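Local coordinates for Abbfa_003403 (Acinetobacter baumannii, PDB 4ZXH), which is a four-domain nonribosomal peptide synthetase that probably activates an amino acid, loads it onto its phosphopantetheine-bearing carrier domain, condenses it and releases the product through a thioesterase, at residues D672-I675 with L676-I680; H1007-L1010 with A1011-V1015; I1200-Q1203 with Y1204-L1208. All blocks are in the same frame, centred on the assembly; numbering follows the deposited sequence.

Interaction 1. Residues D672-I675 with L676-I680; sequences DISI and LELLI
Ile673 O accepts Leu676 N at 3.1 Å on helix 674-679, the helical link of a beta-alpha-beta crossover between strands 662-665 and 687-690 of the adenylation domain. The run Phe671 to Ser674 reads FDIS, matching the FDxS core motif of adenylation domains. One residue on, Ser674 O takes Leu678 N at 2.8 Å. The Leu679 N to Ile675 O bond, at 3.2 Å, is weak. Ser674 OG hydrogen-bonds to Phe671 O, a position reached with OG set between the backbone N and carbonyl carbon (chi1 69°). Glu677 is buried, and its extended chain runs past Ser674 to partners outside the helix: OE2 is gripped by Thr667 OG1 and Gln715 NE2, while OE1 has a weak bond from Ile666 N. The same Gln715 NE2 also bonds Ile673 O, though weakly, so this carbonyl has a side-chain donor besides the Leu676 amide. On the apolar side Ile675, which also touches Tyr623 of strand 621-627, lies beside Leu679 and points the same way, with Ile675 CD1 4.0 Å from Leu679 CD1.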
loop_
_atom_site.group_PDB
_atom_site.type_symbol
_atom_site.label_atom_id
_atom_site.label_comp_id
_atom_site.label_asym_id
_atom_site.label_seq_id
_atom_site.Cartn_x
_atom_site.Cartn_y
_atom_site.Cartn_z
ATOM N N ASP A 672 -0.054 21.571 30.756
ATOM C CA ASP A 672 1.175 21.788 31.525
ATOM C C ASP A 672 2.271 22.465 30.711
ATOM O O ASP A 672 3.151 23.104 31.286
ATOM C CB ASP A 672 1.700 20.463 32.143
ATOM C CG ASP A 672 2.092 19.405 31.101
ATOM O OD1 ASP A 672 1.851 19.595 29.895
ATOM O OD2 ASP A 672 2.642 18.357 31.503
ATOM N N ILE A 673 2.213 22.365 29.383
ATOM C CA ILE A 673 3.330 22.847 28.562
ATOM C C ILE A 673 3.408 24.370 28.622
ATOM O O ILE A 673 4.459 24.958 28.366
ATOM C CB ILE A 673 3.237 22.368 27.086
ATOM C CG1 ILE A 673 2.196 23.151 26.293
ATOM C CG2 ILE A 673 2.940 20.875 27.013
ATOM C CD1 ILE A 673 2.141 22.742 24.839
ATOM N N SER A 674 2.302 24.993 29.017
ATOM C CA SER A 674 2.239 26.438 29.196
ATOM C C SER A 674 3.233 26.914 30.249
ATOM O O SER A 674 3.686 28.062 30.216
ATOM C CB SER A 674 0.832 26.859 29.606
ATOM O OG SER A 674 0.568 26.405 30.919
ATOM N N ILE A 675 3.542 26.035 31.197
ATOM C CA ILE A 675 4.576 26.286 32.200
ATOM C C ILE A 675 5.876 26.845 31.585
ATOM O O ILE A 675 6.428 27.829 32.079
ATOM C CB ILE A 675 4.868 24.982 33.000
ATOM C CG1 ILE A 675 3.961 24.922 34.215
ATOM C CG2 ILE A 675 6.289 24.903 33.480
ATOM C CD1 ILE A 675 4.128 26.124 35.098
ATOM N N LEU A 676 6.351 26.225 30.504
ATOM C CA LEU A 676 7.554 26.674 29.806
ATOM C C LEU A 676 7.382 28.068 29.207
ATOM O O LEU A 676 8.293 28.891 29.239
ATOM C CB LEU A 676 7.914 25.694 28.686
ATOM C CG LEU A 676 9.036 26.122 27.740
ATOM C CD1 LEU A 676 10.378 26.102 28.447
ATOM C CD2 LEU A 676 9.051 25.245 26.520
ATOM N N GLU A 677 6.200 28.308 28.652
ATOM C CA GLU A 677 5.886 29.540 27.947
ATOM C C GLU A 677 5.761 30.724 28.895
ATOM O O GLU A 677 6.163 31.845 28.571
ATOM C CB GLU A 677 4.582 29.382 27.159
ATOM C CG GLU A 677 4.478 28.107 26.336
ATOM C CD GLU A 677 3.152 28.010 25.599
ATOM O OE1 GLU A 677 2.272 28.871 25.831
ATOM O OE2 GLU A 677 2.982 27.066 24.797
ATOM N N LEU A 678 5.186 30.478 30.063
ATOM C CA LEU A 678 4.906 31.553 31.005
ATOM C C LEU A 678 6.083 31.879 31.942
ATOM O O LEU A 678 6.102 32.931 32.564
ATOM C CB LEU A 678 3.660 31.198 31.826
ATOM C CG LEU A 678 2.375 30.993 31.005
ATOM C CD1 LEU A 678 1.239 30.413 31.869
ATOM C CD2 LEU A 678 1.918 32.285 30.292
ATOM N N LEU A 679 7.073 30.998 32.033
ATOM C CA LEU A 679 8.122 31.179 33.029
ATOM C C LEU A 679 9.514 31.392 32.467
ATOM O O LEU A 679 10.229 32.292 32.897
ATOM C CB LEU A 679 8.170 29.980 33.973
ATOM C CG LEU A 679 6.957 29.787 34.877
ATOM C CD1 LEU A 679 7.208 28.625 35.832
ATOM C CD2 LEU A 679 6.643 31.074 35.625
ATOM N N ILE A 680 9.919 30.565 31.514
ATOM C CA ILE A 680 11.342 30.507 31.202
ATOM C C ILE A 680 11.975 31.824 30.711
ATOM O O ILE A 680 13.176 32.008 30.906
ATOM C CB ILE A 680 11.663 29.377 30.183
ATOM C CG1 ILE A 680 13.124 28.935 30.355
ATOM C CG2 ILE A 680 11.364 29.800 28.751
ATOM C CD1 ILE A 680 13.546 27.782 29.471
#

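Interaction 2. Residues H1007-L1010 with A1011-V1015. With PNS (4'-phosphopantetheine), chain B.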
loop_
_atom_site.group_PDB
_atom_site.type_symbol
_atom_site.label_atom_id
_atom_site.label_comp_id
_atom_site.label_asym_id
_atom_site.label_seq_id
_atom_site.Cartn_x
_atom_site.Cartn_y
_atom_site.Cartn_z
ATOM N N HIS A 1007 -7.013 -14.960 -12.150
ATOM C CA HIS A 1007 -5.696 -15.186 -11.568
ATOM C C HIS A 1007 -4.603 -14.937 -12.590
ATOM O O HIS A 1007 -4.866 -14.658 -13.757
ATOM C CB HIS A 1007 -5.581 -16.605 -11.027
ATOM C CG HIS A 1007 -5.923 -17.649 -12.038
ATOM N ND1 HIS A 1007 -5.045 -18.047 -13.025
ATOM C CD2 HIS A 1007 -7.058 -18.357 -12.236
ATOM C CE1 HIS A 1007 -5.620 -18.968 -13.775
ATOM N NE2 HIS A 1007 -6.839 -19.177 -13.315
ATOM N N SER A 1008 -3.369 -15.078 -12.141
ATOM C CA SER A 1008 -2.218 -14.652 -12.915
ATOM C C SER A 1008 -2.124 -15.188 -14.361
ATOM O O SER A 1008 -1.961 -14.389 -15.271
ATOM C CB SER A 1008 -0.967 -14.976 -12.109
ATOM O OG SER A 1008 -0.877 -14.013 -11.059
ATOM N N LEU A 1009 -2.257 -16.490 -14.601
ATOM C CA LEU A 1009 -2.255 -16.967 -15.994
ATOM C C LEU A 1009 -3.399 -16.331 -16.807
ATOM O O LEU A 1009 -3.172 -15.858 -17.926
ATOM C CB LEU A 1009 -2.354 -18.490 -16.062
ATOM C CG LEU A 1009 -2.364 -19.114 -17.462
ATOM C CD1 LEU A 1009 -1.283 -18.478 -18.333
ATOM C CD2 LEU A 1009 -2.192 -20.631 -17.428
ATOM N N LEU A 1010 -4.612 -16.299 -16.253
ATOM C CA LEU A 1010 -5.743 -15.654 -16.943
ATOM C C LEU A 1010 -5.451 -14.212 -17.340
ATOM O O LEU A 1010 -5.793 -13.793 -18.439
ATOM C CB LEU A 1010 -7.009 -15.659 -16.084
ATOM C CG LEU A 1010 -7.851 -16.927 -16.064
ATOM C CD1 LEU A 1010 -9.252 -16.585 -15.609
ATOM C CD2 LEU A 1010 -7.877 -17.554 -17.418
ATOM N N ALA A 1011 -4.827 -13.458 -16.437
ATOM C CA ALA A 1011 -4.446 -12.080 -16.719
ATOM C C ALA A 1011 -3.535 -11.974 -17.942
ATOM O O ALA A 1011 -3.644 -11.019 -18.709
ATOM C CB ALA A 1011 -3.770 -11.470 -15.526
ATOM N N VAL A 1012 -2.640 -12.943 -18.127
ATOM C CA VAL A 1012 -1.788 -12.938 -19.310
ATOM C C VAL A 1012 -2.628 -13.168 -20.560
ATOM O O VAL A 1012 -2.441 -12.500 -21.567
ATOM C CB VAL A 1012 -0.680 -13.997 -19.234
ATOM C CG1 VAL A 1012 -0.096 -14.216 -20.600
ATOM C CG2 VAL A 1012 0.410 -13.574 -18.242
ATOM N N LYS A 1013 -3.579 -14.094 -20.476
ATOM C CA LYS A 1013 -4.459 -14.373 -21.600
ATOM C C LYS A 1013 -5.309 -13.158 -21.914
ATOM O O LYS A 1013 -5.441 -12.766 -23.069
ATOM C CB LYS A 1013 -5.350 -15.585 -21.313
ATOM C CG LYS A 1013 -4.575 -16.909 -21.189
ATOM C CD LYS A 1013 -5.530 -18.091 -20.995
ATOM C CE LYS A 1013 -4.827 -19.347 -20.458
ATOM N NZ LYS A 1013 -3.925 -19.999 -21.436
ATOM N N LEU A 1014 -5.885 -12.561 -20.876
ATOM C CA LEU A 1014 -6.723 -11.383 -21.037
ATOM C C LEU A 1014 -6.001 -10.254 -21.776
ATOM O O LEU A 1014 -6.495 -9.722 -22.769
ATOM C CB LEU A 1014 -7.197 -10.895 -19.676
ATOM C CG LEU A 1014 -7.932 -9.549 -19.684
ATOM C CD1 LEU A 1014 -9.071 -9.620 -20.636
ATOM C CD2 LEU A 1014 -8.480 -9.218 -18.328
ATOM N N VAL A 1015 -4.827 -9.893 -21.285
ATOM C CA VAL A 1015 -4.085 -8.785 -21.847
ATOM C C VAL A 1015 -3.712 -9.035 -23.295
ATOM O O VAL A 1015 -3.759 -8.125 -24.125
ATOM C CB VAL A 1015 -2.829 -8.505 -21.034
ATOM C CG1 VAL A 1015 -1.838 -7.692 -21.849
ATOM C CG2 VAL A 1015 -3.206 -7.766 -19.740
HETATM O O23 PNS B . -1.207 -13.354 -8.621
HETATM P P24 PNS B . -1.223 -14.524 -9.569
HETATM O O25 PNS B . -2.448 -15.396 -9.611
HETATM O O27 PNS B . 0.024 -15.444 -9.121
HETATM C C28 PNS B . 1.335 -14.894 -9.036
HETATM C C29 PNS B . 2.306 -15.998 -8.657
HETATM C C30 PNS B . 2.159 -17.068 -9.740
HETATM C C31 PNS B . 1.928 -16.555 -7.284
HETATM C C32 PNS B . 3.729 -15.423 -8.582
HETATM O O33 PNS B . 3.652 -14.189 -7.849
HETATM C C34 PNS B . 4.679 -16.413 -7.935
HETATM O O35 PNS B . 4.907 -17.518 -8.425
HETATM N N36 PNS B . 5.285 -16.059 -6.810
HETATM C C37 PNS B . 6.210 -16.938 -6.114
HETATM C C38 PNS B . 7.560 -16.226 -6.044
HETATM C C39 PNS B . 8.664 -17.237 -6.098
HETATM O O40 PNS B . 8.569 -18.231 -6.803
HETATM N N41 PNS B . 9.702 -16.942 -5.328
HETATM C C42 PNS B . 10.922 -17.692 -5.153
HETATM C C43 PNS B . 11.518 -17.026 -3.930
HETATM S S44 PNS B . 11.084 -18.030 -2.503
#
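Ser1008 OG is joined to P24 of 4'-phosphopantetheine by a covalent bond of 1.6 Å, and the same residue holds the phosphate a second time through its backbone. Ser1008 N donates to PNS O25 at 2.7 Å with an N-H...O angle of 148°. The two links work together because OG lies beside its own backbone N (chi1 -75°), which lets the phosphate fold back over that amide. His1007 CB lies 3.6 Å from PNS O25, a van der Waals approach to the phosphate oxygen. The imidazole of this N-cap residue turns away from the cofactor, and Leu1010 CG sits over one ring face, toward the rim. Arg346 and Asn351 also hydrogen-bond the cofactor. Because Ser1008 is the first helical residue after the N-cap, the phosphate lies at the amino-terminal end of helix 1008-1022, where the helix dipole would be expected to favour its negative charge. This is the GGHSL attachment motif of a peptidyl carrier domain, with the modified serine opening a helix of the carrier bundle. Behind it, His1007 O receives Ala1011 N at 2.9 Å, the bond that closes the first turn around Ser1008. Val1012 N reaches Ser1008 O at 3.3 Å, Lys1013 N reaches Leu1009 O, and Leu1014 N closes on Leu1010 O at 2.7 Å. Along one side Leu1009 and Lys1013 cross obliquely, CG to CE 3.9 Å, and the lysine chain bends only at its end (chi4 -70°). The buried side faces other carrier helices: Ala1011 and Leu1014 pack on Leu1031, and Leu1014 also meets Phe986 of helix 977-990. Val1012 touches Val1028 and also Trp27 and Tyr28 of helix 21-32 in the condensation domain, and Tyr28 also meets the side chain of Ser1008.

Interaction 3. Residues I1200-Q1203 with Y1204-L1208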
loop_
_atom_site.group_PDB
_atom_site.type_symbol
_atom_site.label_atom_id
_atom_site.label_comp_id
_atom_site.label_asym_id
_atom_site.label_seq_id
_atom_site.Cartn_x
_atom_site.Cartn_y
_atom_site.Cartn_z
ATOM N N ILE A 1200 -35.374 15.381 -21.156
ATOM C CA ILE A 1200 -35.002 16.755 -21.433
ATOM C C ILE A 1200 -36.010 17.272 -22.458
ATOM O O ILE A 1200 -35.950 16.920 -23.636
ATOM C CB ILE A 1200 -33.576 16.884 -21.991
ATOM C CG1 ILE A 1200 -32.584 15.995 -21.239
ATOM C CG2 ILE A 1200 -33.127 18.313 -21.948
ATOM C CD1 ILE A 1200 -32.348 16.411 -19.851
ATOM N N PRO A 1201 -36.968 18.082 -22.008
ATOM C CA PRO A 1201 -37.999 18.565 -22.935
ATOM C C PRO A 1201 -37.427 19.421 -24.059
ATOM O O PRO A 1201 -36.562 20.256 -23.801
ATOM C CB PRO A 1201 -38.914 19.400 -22.034
ATOM C CG PRO A 1201 -38.659 18.887 -20.638
ATOM C CD PRO A 1201 -37.207 18.518 -20.620
ATOM N N ALA A 1202 -37.908 19.213 -25.285
ATOM C CA ALA A 1202 -37.493 20.023 -26.430
ATOM C C ALA A 1202 -37.638 21.487 -26.120
ATOM O O ALA A 1202 -36.797 22.283 -26.515
ATOM C CB ALA A 1202 -38.309 19.685 -27.663
ATOM N N GLN A 1203 -38.707 21.842 -25.410
ATOM C CA GLN A 1203 -38.957 23.243 -25.084
ATOM C C GLN A 1203 -37.855 23.848 -24.205
ATOM O O GLN A 1203 -37.520 25.023 -24.356
ATOM C CB GLN A 1203 -40.298 23.416 -24.383
ATOM C CG GLN A 1203 -40.684 24.888 -24.259
ATOM C CD GLN A 1203 -41.728 25.144 -23.186
ATOM O OE1 GLN A 1203 -42.268 24.211 -22.586
ATOM N NE2 GLN A 1203 -42.008 26.415 -22.930
ATOM N N TYR A 1204 -37.297 23.054 -23.290
ATOM C CA TYR A 1204 -36.226 23.543 -22.430
ATOM C C TYR A 1204 -34.976 23.816 -23.256
ATOM O O TYR A 1204 -34.331 24.848 -23.102
ATOM C CB TYR A 1204 -35.919 22.542 -21.316
ATOM C CG TYR A 1204 -34.822 22.996 -20.374
ATOM C CD1 TYR A 1204 -35.086 23.898 -19.360
ATOM C CD2 TYR A 1204 -33.529 22.518 -20.497
ATOM C CE1 TYR A 1204 -34.097 24.321 -18.504
ATOM C CE2 TYR A 1204 -32.525 22.939 -19.633
ATOM C CZ TYR A 1204 -32.818 23.841 -18.639
ATOM O OH TYR A 1204 -31.836 24.274 -17.773
ATOM N N LEU A 1205 -34.658 22.886 -24.151
ATOM C CA LEU A 1205 -33.493 23.006 -25.021
ATOM C C LEU A 1205 -33.560 24.232 -25.944
ATOM O O LEU A 1205 -32.543 24.896 -26.169
ATOM C CB LEU A 1205 -33.328 21.723 -25.849
ATOM C CG LEU A 1205 -33.022 20.474 -25.013
ATOM C CD1 LEU A 1205 -33.000 19.202 -25.846
ATOM C CD2 LEU A 1205 -31.706 20.638 -24.265
ATOM N N ARG A 1206 -34.747 24.536 -26.470
ATOM C CA ARG A 1206 -34.907 25.658 -27.406
ATOM C C ARG A 1206 -34.517 27.007 -26.802
ATOM O O ARG A 1206 -34.200 27.942 -27.533
ATOM C CB ARG A 1206 -36.346 25.730 -27.918
ATOM C CG ARG A 1206 -36.712 24.570 -28.812
ATOM C CD ARG A 1206 -38.068 24.717 -29.482
ATOM N NE ARG A 1206 -38.357 23.533 -30.290
ATOM C CZ ARG A 1206 -39.240 22.597 -29.958
ATOM N NH1 ARG A 1206 -39.949 22.720 -28.841
ATOM N NH2 ARG A 1206 -39.420 21.542 -30.744
ATOM N N GLU A 1207 -34.529 27.094 -25.473
ATOM C CA GLU A 1207 -34.157 28.322 -24.768
ATOM C C GLU A 1207 -32.637 28.524 -24.747
ATOM O O GLU A 1207 -32.156 29.591 -24.375
ATOM C CB GLU A 1207 -34.685 28.315 -23.319
ATOM C CG GLU A 1207 -36.156 27.941 -23.124
ATOM C CD GLU A 1207 -37.132 28.861 -23.846
ATOM O OE1 GLU A 1207 -36.875 30.088 -23.931
ATOM O OE2 GLU A 1207 -38.176 28.347 -24.316
ATOM N N LEU A 1208 -31.887 27.493 -25.128
ATOM C CA LEU A 1208 -30.425 27.541 -25.092
ATOM C C LEU A 1208 -29.800 27.677 -26.487
ATOM O O LEU A 1208 -30.463 27.449 -27.512
ATOM C CB LEU A 1208 -29.872 26.287 -24.406
ATOM C CG LEU A 1208 -30.381 25.965 -22.997
ATOM C CD1 LEU A 1208 -29.870 24.598 -22.493
ATOM C CD2 LEU A 1208 -29.990 27.081 -22.052
#
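At the start of the short helix 1202-1206 in the thioesterase domain, Ile1200 packs its CG2 methyl against Leu1205, 3.6 Å from CD2, the two side chains crossing at about a right angle. With CG2 anti to the backbone N, this methyl is the branch that also reaches Tyr1204, more loosely. Pro1201 holds the N-cap position, and its carbonyl serves two amides: Leu1205 N donates at 3.3 Å with a nearly straight angle of 165°, and Tyr1204 N adds a weak bond at 2.9 Å. Ala1202 O then accepts Arg1206 N at 3.0 Å. The helix belongs to a helical insertion between strands 1157-1163 and 1262-1267 of the alpha/beta-hydrolase sheet, the place where related thioesterases carry their lid. Ile1200 and Leu1205 face inward, between helices 1179-1191 and 1210-1223, touching Ala1187 and Met1213 respectively. The Tyr1204 ring meets that of His1216, their planes at about 50°. Arg1206 runs extended back along the helix and lays one face of its guanidinium over Ala1202 CB, with NH1 at 3.6 Å. Its NE makes a salt bridge with Asp1178 OD2, a pairing consistent with holding the guanidinium across the methyl.

Interactions 1 and 3 span whole short helices, while interaction 2 is the first turns of a longer one. Each is in a different domain and far from the others: the centres of interactions 1 and 2 are about 64 Å apart, and those of interactions 2 and 3 about 49 Å. Interaction 1 is wholly buried, and its polar side chains find protein partners inside the adenylation domain. Interaction 2 is partly buried at the meeting of carrier and condensation domains; its anionic group is a covalently held phosphate, where interaction 1 has the buried carboxylate of Glu677. Interaction 3 has a buried apolar side, but five of its touching residues are exposed, and its Arg1206 is paired with Asp1178.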